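Local coordinates for 2-oxoglutarate dehydrogenase E3 component (Thermus thermophilus, PDB 2YQU), which probably catalyses the NAD(+)-dependent reoxidation of dihydrolipoyl groups, as the FAD-containing E3 component of the 2-oxoglutarate dehydrogenase complex, at residues 17-20 against 21-24; 84-87 against 88-91. All blocks are in the same frame, centred on the assembly; numbering follows the deposited sequence.

Both contacts lie within the FAD-binding part of the chain, but contact 1 runs off the end of helix 11-22 while contact 2 lies wholly within helix 77-102, their centres about 25 Å and nearest atoms about 9 Å apart. Both mix buried and open positions. In contact 1, residues 17-20 are buried while 21-24 run out to an exposed glycine; in contact 2, Lys84 and Val87 are buried and Asp85, Lys86 and Gln89 exposed. Near its C-terminal end helix 11-22 carries one arginine-to-glutamine side-chain hydrogen bond; mid-helix 84-91 instead doubles one backbone bond with an asparagine amide. Ile18 also packs on Leu98 and Asn102 of helix 77-102, which carries contact 2, and both contacts touch the second subunit.

Contact 1 (17-20 against 21-24); sequences AIRA and AQLG
Two carbonyls share the amide of Leu23: its N lies 3.0 Å from Arg19 O, with a bent N-H...O angle of 134°, and gives a further, weak bond to Ala20 O. Up to Leu23 the spacing is regular, with Ala21 N bonded to Ala17 O and Gln22 N to Ile18 O, each at 3.0 Å. Gly24 has positive phi and its N bonds back to Ala21 O (3.0 Å), completing a Schellman motif; a side chain there would be jammed against the preceding carbonyl.

This is the C-terminal end of helix 11-22, the helix of the Rossmann-type beta-alpha-beta unit between strands 2-7 and 27-31. Its start binds FAD through Gly12, whereas the side chain of Ala17 is already about 11 Å from the cofactor. Ala17 and Ala20 pack on Val27 of the second strand.

On another side, Arg19 NH1 donates to Gln22 OE1 at 3.0 Å and 153°. The acceptor sits at the guanidinium edge, in its plane, while the amide is turned almost perpendicular to that plane. The Arg19 chain leaves anti to the backbone N and then bends at chi2 (63°), which carries the guanidinium forward along the helix, edge to Gln22 OE1 and one face to Leu23. Leu23 CD2 rests on that face, 3.7 Å from Arg19 NH2 and offset toward the rim. Glu322 of helix 310-326 forms a salt bridge to Arg19 NE, probably offsetting the nearby charge of Arg326. Gln22 NE2 bonds to Pro452 O of the second subunit.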
loop_
_atom_site.group_PDB
_atom_site.type_symbol
_atom_site.label_atom_id
_atom_site.label_comp_id
_atom_site.label_asym_id
_atom_site.label_seq_id
_atom_site.Cartn_x
_atom_site.Cartn_y
_atom_site.Cartn_z
ATOM N N ALA A 17 -16.413 -9.309 -21.227
ATOM C CA ALA A 17 -16.149 -10.059 -22.457
ATOM C C ALA A 17 -15.073 -11.119 -22.245
ATOM O O ALA A 17 -15.269 -12.265 -22.646
ATOM C CB ALA A 17 -15.777 -9.115 -23.609
ATOM N N ILE A 18 -13.974 -10.758 -21.565
ATOM C CA ILE A 18 -12.891 -11.702 -21.269
ATOM C C ILE A 18 -13.393 -12.821 -20.348
ATOM O O ILE A 18 -13.142 -13.989 -20.606
ATOM C CB ILE A 18 -11.655 -10.990 -20.639
ATOM C CG1 ILE A 18 -11.020 -10.018 -21.639
ATOM C CG2 ILE A 18 -10.628 -12.009 -20.158
ATOM C CD1 ILE A 18 -10.077 -9.012 -20.992
ATOM N N ARG A 19 -14.116 -12.472 -19.287
ATOM C CA ARG A 19 -14.671 -13.488 -18.400
ATOM C C ARG A 19 -15.632 -14.429 -19.125
ATOM O O ARG A 19 -15.602 -15.650 -18.901
ATOM C CB ARG A 19 -15.381 -12.846 -17.211
ATOM C CG ARG A 19 -15.807 -13.834 -16.144
ATOM C CD ARG A 19 -14.644 -14.558 -15.465
ATOM N NE ARG A 19 -15.136 -15.625 -14.598
ATOM C CZ ARG A 19 -14.612 -16.842 -14.490
ATOM N NH1 ARG A 19 -13.565 -17.219 -15.212
ATOM N NH2 ARG A 19 -15.158 -17.706 -13.645
ATOM N N ALA A 20 -16.476 -13.862 -19.979
ATOM C CA ALA A 20 -17.429 -14.638 -20.766
ATOM C C ALA A 20 -16.700 -15.650 -21.656
ATOM O O ALA A 20 -17.084 -16.827 -21.720
ATOM C CB ALA A 20 -18.313 -13.715 -21.601
ATOM N N ALA A 21 -15.637 -15.194 -22.313
ATOM C CA ALA A 21 -14.792 -16.080 -23.111
ATOM C C ALA A 21 -14.215 -17.203 -22.253
ATOM O O ALA A 21 -14.205 -18.356 -22.672
ATOM C CB ALA A 21 -13.672 -15.300 -23.785
ATOM N N GLN A 22 -13.743 -16.869 -21.053
ATOM C CA GLN A 22 -13.216 -17.863 -20.121
ATOM C C GLN A 22 -14.266 -18.902 -19.730
ATOM O O GLN A 22 -13.932 -20.052 -19.450
ATOM C CB GLN A 22 -12.664 -17.188 -18.861
ATOM C CG GLN A 22 -11.394 -16.398 -19.099
ATOM C CD GLN A 22 -10.847 -15.748 -17.831
ATOM O OE1 GLN A 22 -11.522 -15.716 -16.795
ATOM N NE2 GLN A 22 -9.624 -15.233 -17.915
ATOM N N LEU A 23 -15.530 -18.493 -19.720
ATOM C CA LEU A 23 -16.635 -19.385 -19.365
ATOM C C LEU A 23 -17.107 -20.222 -20.554
ATOM O O LEU A 23 -17.945 -21.105 -20.396
ATOM C CB LEU A 23 -17.803 -18.574 -18.793
ATOM C CG LEU A 23 -17.488 -17.914 -17.445
ATOM C CD1 LEU A 23 -18.502 -16.826 -17.129
ATOM C CD2 LEU A 23 -17.432 -18.946 -16.335
ATOM N N GLY A 24 -16.559 -19.940 -21.733
ATOM C CA GLY A 24 -16.828 -20.712 -22.932
ATOM C C GLY A 24 -17.830 -20.091 -23.882
ATOM O O GLY A 24 -18.281 -20.748 -24.814
#

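Contact 2 (84-87 against 88-91); sequences KDKV and VQAN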
loop_
_atom_site.group_PDB
_atom_site.type_symbol
_atom_site.label_atom_id
_atom_site.label_comp_id
_atom_site.label_asym_id
_atom_site.label_seq_id
_atom_site.Cartn_x
_atom_site.Cartn_y
_atom_site.Cartn_z
ATOM N N LYS A 84 1.826 10.600 -20.281
ATOM C CA LYS A 84 0.402 10.319 -20.144
ATOM C C LYS A 84 -0.075 9.515 -21.345
ATOM O O LYS A 84 -0.708 8.472 -21.192
ATOM C CB LYS A 84 -0.384 11.628 -20.051
ATOM C CG LYS A 84 -1.905 11.466 -19.908
ATOM C CD LYS A 84 -2.649 12.779 -20.166
ATOM C CE LYS A 84 -2.533 13.220 -21.631
ATOM N NZ LYS A 84 -3.517 14.268 -21.995
ATOM N N ASP A 85 0.261 9.997 -22.533
ATOM C CA ASP A 85 -0.193 9.375 -23.773
ATOM C C ASP A 85 0.374 7.969 -23.945
ATOM O O ASP A 85 -0.316 7.086 -24.434
ATOM C CB ASP A 85 0.208 10.216 -24.985
ATOM C CG ASP A 85 -0.610 11.484 -25.118
ATOM O OD1 ASP A 85 -0.121 12.422 -25.787
ATOM O OD2 ASP A 85 -1.731 11.641 -24.596
ATOM N N LYS A 86 1.629 7.783 -23.551
ATOM C CA LYS A 86 2.311 6.495 -23.664
ATOM C C LYS A 86 1.688 5.464 -22.722
ATOM O O LYS A 86 1.537 4.296 -23.083
ATOM C CB LYS A 86 3.794 6.673 -23.341
ATOM C CG LYS A 86 4.651 5.446 -23.548
ATOM C CD LYS A 86 6.129 5.818 -23.453
ATOM C CE LYS A 86 7.031 4.617 -23.634
ATOM N NZ LYS A 86 8.434 5.043 -23.876
ATOM N N VAL A 87 1.327 5.896 -21.519
ATOM C CA VAL A 87 0.678 5.012 -20.557
ATOM C C VAL A 87 -0.677 4.571 -21.118
ATOM O O VAL A 87 -1.032 3.398 -21.047
ATOM C CB VAL A 87 0.478 5.696 -19.185
ATOM C CG1 VAL A 87 -0.355 4.815 -18.268
ATOM C CG2 VAL A 87 1.815 6.033 -18.532
ATOM N N VAL A 88 -1.428 5.519 -21.677
ATOM C CA VAL A 88 -2.740 5.224 -22.252
ATOM C C VAL A 88 -2.597 4.255 -23.422
ATOM O O VAL A 88 -3.333 3.269 -23.495
ATOM C CB VAL A 88 -3.462 6.516 -22.705
ATOM C CG1 VAL A 88 -4.663 6.201 -23.599
ATOM C CG2 VAL A 88 -3.908 7.334 -21.478
ATOM N N GLN A 89 -1.652 4.544 -24.320
ATOM C CA GLN A 89 -1.387 3.709 -25.500
ATOM C C GLN A 89 -1.079 2.261 -25.086
ATOM O O GLN A 89 -1.598 1.333 -25.678
ATOM C CB GLN A 89 -0.259 4.319 -26.372
ATOM C CG GLN A 89 0.757 3.330 -27.019
ATOM C CD GLN A 89 2.207 3.542 -26.535
ATOM O OE1 GLN A 89 2.605 3.041 -25.465
ATOM N NE2 GLN A 89 2.992 4.287 -27.318
ATOM N N ALA A 90 -0.266 2.084 -24.046
ATOM C CA ALA A 90 0.126 0.753 -23.581
ATOM C C ALA A 90 -1.061 -0.021 -23.019
ATOM O O ALA A 90 -1.178 -1.230 -23.225
ATOM C CB ALA A 90 1.226 0.856 -22.520
ATOM N N ASN A 91 -1.943 0.685 -22.318
ATOM C CA ASN A 91 -3.118 0.068 -21.716
ATOM C C ASN A 91 -4.162 -0.331 -22.760
ATOM O O ASN A 91 -4.714 -1.432 -22.674
ATOM C CB ASN A 91 -3.743 0.998 -20.670
ATOM C CG ASN A 91 -3.065 0.904 -19.328
ATOM O OD1 ASN A 91 -3.481 0.139 -18.473
ATOM N ND2 ASN A 91 -2.022 1.692 -19.133
#
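Asn91 grips Val87 twice, one helical turn back. Its ND2 lies 2.7 Å from Val87 O on a nearly straight N-H...O line (174°), and its backbone N reaches the same oxygen at 3.1 Å from the opposite face of the carbonyl plane. The side-chain donor stands above that plane, 41° out of it, while Val87 O lies in the plane of the Asn91 amide. With CG anti to the carbonyl carbon (chi1 -83°), the amide folds back alongside Val87, and ND2 comes within 3.6 Å of Val87 CG1.

This is the tight side: Val87 and Asn91 press on Ile46, Val88 on Leu41 and Pro47, and Val88 CG2 lies 3.4 Å from Lys84 O. Replacing Asn91 by an alanine removes the amide and would probably leave Val87 O with its backbone donor alone, opening a gap beside Val87 CG1 and Ile46. Across the helix, Asp85, Lys86 and Gln89 form the solvent side. Lys86 runs out fully extended, with Gln89 beside it, and here the firm bonds are those of the backbone, Gln89 N to Asp85 O (2.9 Å) and Ala90 N to Lys86 O (3.0 Å).

The second subunit adds Arg377 against Val87 and Ala90. The whole is an amphipathic two-turn piece of helix 77-102, packed in the FAD domain of this disulfide oxidoreductase against helices 38-43 and 45-63, which carry the redox-active Cys40-Cys45 disulfide.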